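Local coordinates for protein helicase of the snf2/rad54 family (Sulfolobus solfataricus, PDB 1Z5Z) that probably couples ATP hydrolysis to movement on DNA as a SWI2/SNF2-type motor, of which this chain is the C-terminal domain, at residues L72-Q77 and A83-G88; A43-E48 and V223-E228; E106-E111 and A184-H189. All coordinates share one frame; numbering follows the deposited sequence.

Contact 1 (L72-Q77 and A83-G88); sequences LLKLKQ and ALLKGG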
loop_
_atom_site.group_PDB
_atom_site.type_symbol
_atom_site.label_atom_id
_atom_site.label_comp_id
_atom_site.label_asym_id
_atom_site.label_seq_id
_atom_site.Cartn_x
_atom_site.Cartn_y
_atom_site.Cartn_z
ATOM N N LEU A 72 -13.434 -1.393 3.117
ATOM C CA LEU A 72 -12.002 -1.379 3.420
ATOM C C LEU A 72 -11.163 -1.604 2.167
ATOM O O LEU A 72 -10.165 -0.919 1.908
ATOM C CB LEU A 72 -11.695 -2.453 4.454
ATOM C CG LEU A 72 -11.592 -1.949 5.893
ATOM C CD1 LEU A 72 -12.485 -0.720 6.105
ATOM C CD2 LEU A 72 -11.907 -3.076 6.841
ATOM N N LEU A 73 -11.603 -2.547 1.347
ATOM C CA LEU A 73 -10.895 -2.860 0.125
ATOM C C LEU A 73 -10.864 -1.656 -0.805
ATOM O O LEU A 73 -9.803 -1.291 -1.335
ATOM C CB LEU A 73 -11.575 -4.035 -0.587
ATOM C CG LEU A 73 -10.986 -4.445 -1.941
ATOM C CD1 LEU A 73 -9.518 -4.821 -1.770
ATOM C CD2 LEU A 73 -11.786 -5.640 -2.529
ATOM N N LYS A 74 -12.026 -1.054 -1.056
ATOM C CA LYS A 74 -12.041 0.089 -1.948
ATOM C C LYS A 74 -11.194 1.267 -1.439
ATOM O O LYS A 74 -10.514 1.925 -2.225
ATOM C CB LYS A 74 -13.462 0.561 -2.215
ATOM C CG LYS A 74 -14.219 -0.250 -3.274
ATOM C CD LYS A 74 -15.580 0.434 -3.473
ATOM C CE LYS A 74 -16.407 -0.165 -4.583
ATOM N NZ LYS A 74 -17.781 0.419 -4.493
ATOM N N LEU A 75 -11.263 1.549 -0.148
ATOM C CA LEU A 75 -10.482 2.632 0.429
ATOM C C LEU A 75 -8.962 2.360 0.275
ATOM O O LEU A 75 -8.191 3.269 -0.027
ATOM C CB LEU A 75 -10.819 2.813 1.903
ATOM C CG LEU A 75 -12.282 3.157 2.249
ATOM C CD1 LEU A 75 -12.422 3.122 3.760
ATOM C CD2 LEU A 75 -12.675 4.530 1.697
ATOM N N LYS A 76 -8.537 1.114 0.482
ATOM C CA LYS A 76 -7.133 0.792 0.348
ATOM C C LYS A 76 -6.714 0.996 -1.071
ATOM O O LYS A 76 -5.591 1.438 -1.341
ATOM C CB LYS A 76 -6.850 -0.636 0.764
ATOM C CG LYS A 76 -6.939 -0.928 2.258
ATOM C CD LYS A 76 -6.692 -2.440 2.432
ATOM C CE LYS A 76 -6.765 -2.919 3.866
ATOM N NZ LYS A 76 -6.678 -4.443 3.877
ATOM N N GLN A 77 -7.610 0.700 -2.010
ATOM C CA GLN A 77 -7.241 0.889 -3.402
ATOM C C GLN A 77 -7.212 2.367 -3.794
ATOM O O GLN A 77 -6.340 2.783 -4.534
ATOM C CB GLN A 77 -8.204 0.133 -4.315
ATOM C CG GLN A 77 -8.062 -1.392 -4.190
ATOM C CD GLN A 77 -9.134 -2.119 -5.019
ATOM O OE1 GLN A 77 -8.833 -2.744 -6.029
ATOM N NE2 GLN A 77 -10.389 -1.992 -4.604
ATOM N N ALA A 83 -6.888 4.836 -10.459
ATOM C CA ALA A 83 -7.103 3.955 -11.631
ATOM C C ALA A 83 -7.456 2.489 -11.290
ATOM O O ALA A 83 -7.989 1.747 -12.141
ATOM C CB ALA A 83 -5.885 3.981 -12.526
ATOM N N LEU A 84 -7.150 2.049 -10.067
ATOM C CA LEU A 84 -7.472 0.657 -9.690
ATOM C C LEU A 84 -9.007 0.445 -9.684
ATOM O O LEU A 84 -9.481 -0.671 -9.816
ATOM C CB LEU A 84 -6.918 0.338 -8.288
ATOM C CG LEU A 84 -5.397 0.369 -8.120
ATOM C CD1 LEU A 84 -5.028 0.426 -6.649
ATOM C CD2 LEU A 84 -4.792 -0.878 -8.785
ATOM N N LEU A 85 -9.754 1.538 -9.497
ATOM C CA LEU A 85 -11.211 1.532 -9.433
ATOM C C LEU A 85 -11.909 2.272 -10.579
ATOM O O LEU A 85 -13.040 1.953 -10.921
ATOM C CB LEU A 85 -11.682 2.176 -8.126
ATOM C CG LEU A 85 -11.596 1.351 -6.855
ATOM C CD1 LEU A 85 -12.373 2.052 -5.774
ATOM C CD2 LEU A 85 -12.194 -0.042 -7.101
ATOM N N LYS A 86 -11.262 3.283 -11.144
ATOM C CA LYS A 86 -11.889 4.054 -12.220
ATOM C C LYS A 86 -11.168 3.921 -13.533
ATOM O O LYS A 86 -11.557 4.517 -14.527
ATOM C CB LYS A 86 -11.942 5.541 -11.867
ATOM C CG LYS A 86 -12.914 5.912 -10.792
ATOM C CD LYS A 86 -12.584 7.296 -10.244
ATOM C CE LYS A 86 -12.531 8.344 -11.335
ATOM N NZ LYS A 86 -12.338 9.703 -10.754
ATOM N N GLY A 87 -10.106 3.137 -13.548
ATOM C CA GLY A 87 -9.329 3.016 -14.768
ATOM C C GLY A 87 -8.840 4.402 -15.144
ATOM O O GLY A 87 -8.695 5.295 -14.284
ATOM N N GLY A 88 -8.566 4.585 -16.430
ATOM C CA GLY A 88 -8.107 5.880 -16.866
ATOM C C GLY A 88 -6.601 5.967 -16.920
ATOM O O GLY A 88 -5.894 4.956 -16.890
#

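Contact 2 (A43-E48 and V223-E228); sequences AMYKAE and VGTLEE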
loop_
_atom_site.group_PDB
_atom_site.type_symbol
_atom_site.label_atom_id
_atom_site.label_comp_id
_atom_site.label_asym_id
_atom_site.label_seq_id
_atom_site.Cartn_x
_atom_site.Cartn_y
_atom_site.Cartn_z
ATOM N N ALA A 43 -11.934 12.963 -2.806
ATOM C CA ALA A 43 -13.358 12.898 -3.129
ATOM C C ALA A 43 -13.850 11.456 -3.199
ATOM O O ALA A 43 -14.941 11.161 -2.737
ATOM C CB ALA A 43 -13.641 13.589 -4.442
ATOM N N MET A 44 -13.067 10.558 -3.799
ATOM C CA MET A 44 -13.497 9.157 -3.906
ATOM C C MET A 44 -13.520 8.525 -2.518
ATOM O O MET A 44 -14.455 7.810 -2.151
ATOM C CB MET A 44 -12.543 8.381 -4.818
ATOM C CG MET A 44 -12.667 8.728 -6.280
ATOM S SD MET A 44 -11.245 8.146 -7.184
ATOM C CE MET A 44 -11.613 6.396 -7.361
ATOM N N TYR A 45 -12.488 8.816 -1.734
ATOM C CA TYR A 45 -12.388 8.273 -0.384
ATOM C C TYR A 45 -13.624 8.667 0.416
ATOM O O TYR A 45 -14.250 7.838 1.083
ATOM C CB TYR A 45 -11.139 8.824 0.321
ATOM C CG TYR A 45 -10.849 8.151 1.662
ATOM C CD1 TYR A 45 -9.834 7.182 1.772
ATOM C CD2 TYR A 45 -11.570 8.470 2.809
ATOM C CE1 TYR A 45 -9.545 6.553 3.000
ATOM C CE2 TYR A 45 -11.281 7.839 4.049
ATOM C CZ TYR A 45 -10.260 6.882 4.120
ATOM O OH TYR A 45 -9.936 6.265 5.310
ATOM N N LYS A 46 -13.977 9.946 0.356
ATOM C CA LYS A 46 -15.128 10.434 1.102
ATOM C C LYS A 46 -16.456 9.797 0.667
ATOM O O LYS A 46 -17.271 9.400 1.500
ATOM C CB LYS A 46 -15.216 11.971 0.997
ATOM C CG LYS A 46 -16.217 12.577 2.001
ATOM C CD LYS A 46 -16.098 14.089 2.048
ATOM C CE LYS A 46 -17.173 14.717 2.939
ATOM N NZ LYS A 46 -17.273 16.190 2.620
ATOM N N ALA A 47 -16.665 9.675 -0.631
ATOM C CA ALA A 47 -17.896 9.091 -1.113
ATOM C C ALA A 47 -18.095 7.695 -0.569
ATOM O O ALA A 47 -19.164 7.366 -0.048
ATOM C CB ALA A 47 -17.895 9.068 -2.626
ATOM N N GLU A 48 -17.064 6.860 -0.684
ATOM C CA GLU A 48 -17.130 5.476 -0.224
ATOM C C GLU A 48 -17.365 5.397 1.284
ATOM O O GLU A 48 -18.054 4.489 1.782
ATOM C CB GLU A 48 -15.819 4.758 -0.613
ATOM C CG GLU A 48 -15.719 3.293 -0.204
ATOM C CD GLU A 48 -16.943 2.444 -0.642
ATOM O OE1 GLU A 48 -17.486 2.690 -1.736
ATOM O OE2 GLU A 48 -17.352 1.534 0.118
ATOM N N VAL A 223 -2.183 10.573 4.446
ATOM C CA VAL A 223 -2.553 11.542 5.478
ATOM C C VAL A 223 -4.039 11.623 5.702
ATOM O O VAL A 223 -4.815 11.787 4.760
ATOM C CB VAL A 223 -1.998 12.974 5.150
ATOM C CG1 VAL A 223 -2.536 13.993 6.174
ATOM C CG2 VAL A 223 -0.443 12.951 5.185
ATOM N N GLY A 224 -4.420 11.460 6.968
ATOM C CA GLY A 224 -5.815 11.549 7.371
ATOM C C GLY A 224 -6.728 10.392 6.979
ATOM O O GLY A 224 -7.955 10.541 7.000
ATOM N N THR A 225 -6.155 9.238 6.646
ATOM C CA THR A 225 -6.991 8.109 6.238
ATOM C C THR A 225 -6.818 6.973 7.184
ATOM O O THR A 225 -6.044 7.077 8.148
ATOM C CB THR A 225 -6.586 7.601 4.873
ATOM O OG1 THR A 225 -5.280 7.046 4.988
ATOM C CG2 THR A 225 -6.561 8.733 3.871
ATOM N N LEU A 226 -7.499 5.865 6.883
ATOM C CA LEU A 226 -7.404 4.690 7.733
ATOM C C LEU A 226 -5.960 4.236 7.786
ATOM O O LEU A 226 -5.595 3.562 8.757
ATOM C CB LEU A 226 -8.287 3.508 7.206
ATOM C CG LEU A 226 -7.798 2.725 5.981
ATOM C CD1 LEU A 226 -8.708 1.539 5.768
ATOM C CD2 LEU A 226 -7.801 3.586 4.722
ATOM N N GLU A 227 -5.140 4.566 6.771
ATOM C CA GLU A 227 -3.747 4.102 6.853
ATOM C C GLU A 227 -3.050 4.807 8.032
ATOM O O GLU A 227 -2.260 4.210 8.781
ATOM C CB GLU A 227 -2.994 4.417 5.563
ATOM C CG GLU A 227 -3.501 3.646 4.332
ATOM C CD GLU A 227 -2.627 3.881 3.110
ATOM O OE1 GLU A 227 -2.364 2.922 2.336
ATOM O OE2 GLU A 227 -2.213 5.037 2.910
ATOM N N GLU A 228 -3.330 6.097 8.193
ATOM C CA GLU A 228 -2.727 6.830 9.290
ATOM C C GLU A 228 -3.251 6.333 10.640
ATOM O O GLU A 228 -2.464 6.168 11.572
ATOM C CB GLU A 228 -3.020 8.328 9.179
ATOM C CG GLU A 228 -2.240 9.125 10.232
ATOM C CD GLU A 228 -2.035 10.545 9.791
ATOM O OE1 GLU A 228 -0.891 11.033 9.914
ATOM O OE2 GLU A 228 -3.006 11.152 9.309
#

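Contact 3 (E106-E111 and A184-H189); sequences EEALDE and ANRVIH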
loop_
_atom_site.group_PDB
_atom_site.type_symbol
_atom_site.label_atom_id
_atom_site.label_comp_id
_atom_site.label_asym_id
_atom_site.label_seq_id
_atom_site.Cartn_x
_atom_site.Cartn_y
_atom_site.Cartn_z
ATOM N N GLU A 106 14.133 9.390 -7.205
ATOM C CA GLU A 106 15.108 10.349 -7.733
ATOM C C GLU A 106 16.287 10.441 -6.759
ATOM O O GLU A 106 17.446 10.226 -7.126
ATOM C CB GLU A 106 14.413 11.700 -7.925
ATOM C CG GLU A 106 15.214 12.706 -8.719
ATOM C CD GLU A 106 14.378 13.920 -9.108
ATOM O OE1 GLU A 106 13.948 14.660 -8.201
ATOM O OE2 GLU A 106 14.143 14.125 -10.322
ATOM N N GLU A 107 15.981 10.714 -5.503
ATOM C CA GLU A 107 17.013 10.768 -4.501
ATOM C C GLU A 107 17.779 9.431 -4.399
ATOM O O GLU A 107 18.997 9.430 -4.293
ATOM C CB GLU A 107 16.412 11.134 -3.136
ATOM C CG GLU A 107 17.226 10.640 -1.964
ATOM C CD GLU A 107 16.691 11.109 -0.627
ATOM O OE1 GLU A 107 16.913 10.411 0.388
ATOM O OE2 GLU A 107 16.059 12.178 -0.580
ATOM N N ALA A 108 17.097 8.295 -4.470
ATOM C CA ALA A 108 17.812 7.042 -4.320
ATOM C C ALA A 108 18.724 6.658 -5.489
ATOM O O ALA A 108 19.839 6.180 -5.269
ATOM C CB ALA A 108 16.838 5.915 -4.016
ATOM N N LEU A 109 18.269 6.848 -6.720
ATOM C CA LEU A 109 19.107 6.487 -7.859
ATOM C C LEU A 109 20.399 7.289 -7.766
ATOM O O LEU A 109 21.498 6.751 -7.961
ATOM C CB LEU A 109 18.393 6.771 -9.188
ATOM C CG LEU A 109 17.223 5.847 -9.550
ATOM C CD1 LEU A 109 16.674 6.223 -10.901
ATOM C CD2 LEU A 109 17.685 4.394 -9.574
ATOM N N ASP A 110 20.278 8.566 -7.427
ATOM C CA ASP A 110 21.479 9.377 -7.322
ATOM C C ASP A 110 22.491 8.825 -6.323
ATOM O O ASP A 110 23.690 9.040 -6.478
ATOM C CB ASP A 110 21.139 10.820 -6.985
ATOM C CG ASP A 110 21.655 11.765 -8.039
ATOM O OD1 ASP A 110 20.832 12.331 -8.793
ATOM O OD2 ASP A 110 22.898 11.907 -8.133
ATOM N N GLU A 111 22.016 8.119 -5.302
ATOM C CA GLU A 111 22.896 7.512 -4.309
ATOM C C GLU A 111 23.316 6.136 -4.842
ATOM O O GLU A 111 24.015 5.393 -4.176
ATOM C CB GLU A 111 22.142 7.299 -2.996
ATOM C CG GLU A 111 21.937 8.513 -2.124
ATOM C CD GLU A 111 23.144 8.796 -1.245
ATOM O OE1 GLU A 111 23.905 7.848 -0.918
ATOM O OE2 GLU A 111 23.321 9.970 -0.866
ATOM N N ALA A 184 18.797 -5.159 -2.131
ATOM C CA ALA A 184 18.128 -3.863 -2.120
ATOM C C ALA A 184 18.712 -2.940 -1.020
ATOM O O ALA A 184 18.926 -3.356 0.122
ATOM C CB ALA A 184 16.609 -4.046 -1.907
ATOM N N ASN A 185 18.967 -1.698 -1.396
ATOM C CA ASN A 185 19.534 -0.673 -0.536
ATOM C C ASN A 185 18.397 0.187 -0.039
ATOM O O ASN A 185 18.498 0.837 0.976
ATOM C CB ASN A 185 20.493 0.236 -1.351
ATOM C CG ASN A 185 21.571 -0.556 -2.085
ATOM O OD1 ASN A 185 21.506 -0.789 -3.297
ATOM N ND2 ASN A 185 22.557 -1.005 -1.335
ATOM N N ARG A 186 17.303 0.186 -0.787
ATOM C CA ARG A 186 16.153 1.018 -0.451
ATOM C C ARG A 186 14.878 0.183 -0.629
ATOM O O ARG A 186 14.730 -0.545 -1.617
ATOM C CB ARG A 186 16.157 2.211 -1.388
ATOM C CG ARG A 186 15.007 3.131 -1.289
ATOM C CD ARG A 186 15.334 4.291 -0.400
ATOM N NE ARG A 186 16.602 4.935 -0.729
ATOM C CZ ARG A 186 16.902 6.183 -0.364
ATOM N NH1 ARG A 186 16.008 6.899 0.318
ATOM N NH2 ARG A 186 18.097 6.707 -0.633
ATOM N N VAL A 187 13.967 0.289 0.326
ATOM C CA VAL A 187 12.746 -0.474 0.264
ATOM C C VAL A 187 11.612 0.510 0.485
ATOM O O VAL A 187 11.657 1.308 1.433
ATOM C CB VAL A 187 12.686 -1.574 1.400
ATOM C CG1 VAL A 187 11.366 -2.344 1.320
ATOM C CG2 VAL A 187 13.864 -2.544 1.284
ATOM N N ILE A 188 10.628 0.485 -0.424
ATOM C CA ILE A 188 9.431 1.315 -0.288
ATOM C C ILE A 188 8.218 0.388 -0.069
ATOM O O ILE A 188 7.896 -0.463 -0.943
ATOM C CB ILE A 188 9.143 2.124 -1.569
ATOM C CG1 ILE A 188 10.261 3.150 -1.796
ATOM C CG2 ILE A 188 7.773 2.840 -1.472
ATOM C CD1 ILE A 188 10.097 3.967 -3.102
ATOM N N HIS A 189 7.566 0.511 1.085
ATOM C CA HIS A 189 6.361 -0.274 1.338
ATOM C C HIS A 189 5.210 0.640 0.901
ATOM O O HIS A 189 4.796 1.544 1.608
ATOM C CB HIS A 189 6.312 -0.706 2.797
ATOM C CG HIS A 189 7.393 -1.689 3.142
ATOM N ND1 HIS A 189 7.475 -2.937 2.555
ATOM C CD2 HIS A 189 8.479 -1.576 3.943
ATOM C CE1 HIS A 189 8.567 -3.549 2.983
ATOM N NE2 HIS A 189 9.193 -2.745 3.826
HETATM O O HOH W 1 18.600 9.097 1.637
#

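Contact 1 (L72-Q77 and A83-G88)
Gln77, near the end of helix 61-78, faces Leu84 in the short helix 83-86 with their CA atoms 6.3 Å apart, the nearest CA pair across the two segments, which a five-residue connection joins. Both leucines of the short helix turn towards the longer one, and each meets a different part of it. Leu84 reaches with CD1, which lies 3.4 Å from the carbonyl O of Gln77 and also touches the CB of the same residue at 4.0 Å. Leu85 divides its two methyls: CD1 rests on the aliphatic part of Lys74, 3.9 Å from its CG, while CD2 stands 3.6 Å from Gln77 NE2. Leu85 crosses the side chains of Lys74 and Gln77 at about a right angle, so that it meets each over a short length. Gln77 can be met in this way because its CG lies beside the backbone N (chi1 -68°) and the chain beyond is extended, carrying the amide back along its own helix. There NE2 makes a weak bond of 3.4 Å to the carbonyl O of Leu73, one turn earlier, which gives the amide some hold. Leu84 also packs on Met124 and Ile127 of helix 122-136, and Gln77 on Phe121. The short helix ends at once, with Gly87 leaving helical geometry at positive phi. No hydrogen bond or ion pair crosses between the two segments; in this small surface contact leucine methyls meet hydrocarbon of Lys74 and Gln77 but also the carbonyl O and amide nitrogen of Gln77, setting apolar against polar atoms without a bond.

Contact 2 (A43-E48 and V223-E228)
With CG anti to the backbone N (chi1 -172°), Tyr45 sends its ring out from helix 39-55 towards the start of helix 226-236, where Thr225 and Leu226 receive it; Leu226, its CG set between backbone N and carbonyl carbon (chi1 75°), brings its CD2 methyl back to the tyrosine. The central bond joins phenol to backbone: Leu226 N donates to Tyr45 OH at 2.9 Å, with an N-H...O angle of 145°, somewhat bent. The same hydroxyl is bonded to the carbonyl O of Ile264, so two backbone groups hold this buried oxygen and fix where the ring ends. Around the bond the packing is apolar. Leu226 CD2 lies at the ring edge, in its plane, 3.8 Å from Tyr45 CE1. Thr225 CG2 makes an off-centre CH-pi contact, 4.3 Å from the centroid of the Tyr45 ring. The threonine therefore splits its two branches, the methyl facing the tyrosine and the hydroxyl serving both the helix start and the end of the strand before it. Thr225 OG1 accepts from Glu227 N at 3.1 Å and is also bonded to the carbonyl O of Ser222. A further brace comes from Glu228, whose OE2 takes the N-H of Gly224 at 2.8 Å from above the carboxylate plane. The arrangement is that of a strand-to-helix turn with a threonine N-cap, opening a helix shortly after strand 216-222 of the parallel sheet, while a tyrosine from an N-terminal helix uses one of the first helical N-H groups.

Contact 3 (E106-E111 and A184-H189)
A helix laid against a parallel sheet, as in the RecA-like domains of helicases, is seen here in detail where Arg186, first residue of strand 186-189, meets Ala108 and Glu107 of helix 96-110. The small alanine lets the guanidinium lie close: Ala108 CB sits over one face of the flat group, 3.4 Å from Arg186 NE and 3.7 Å from its CZ. Arg186 starts out with CG anti to the backbone N, then bends at chi2 (96°) and again at chi3 (50°), folding the guanidinium onto the helix rather than pointing straight past it. Glu107 approaches from the edge, near the guanidinium plane, with its OE1 3.6 Å from Arg186 NH1, a long salt bridge; the carboxylate plane is turned 74° from that of the guanidinium, so the two groups are not aligned as a paired, two-bond bridge. A water links them further, donating to Glu107 OE1 and weakly accepting from Arg186 NH2 at 3.3 Å. The stronger partner of the arginine is Asp113, whose carboxylate forms a salt bridge with NE; Asp113, and more distantly Glu107, would help balance its positive charge. The Arg186 side chain also touches Ile115 of strand 115-119 and Ile216 and His218 of strand 216-222, the two neighbours that flank strand 186-189 in the sheet, while helix 96-110 covers it through Ala108, which itself touches Ile115.

From the N terminus, contact 2 opens first, on helix 39-55, and waits longest for its partner. Contact 1 opens on helix 61-78 and closes almost at once, at 83-88. Contact 3 then opens on helix 96-110 and closes at strand 186-189, before contact 2 closes at 223-228. Contacts 1 and 3 are therefore in series, and both are nested inside the loop that contact 2 closes; none cross. Contacts 1 and 2 also touch, Leu75 CD2 lying 3.7 Å from Tyr45 O; contact 1 joins two successive helices, contact 2 helix 39-55 to the turn after strand 216-222. Contact 3, on the opposite side of the chain's centre from both, ties helix 96-110 to the parallel sheet.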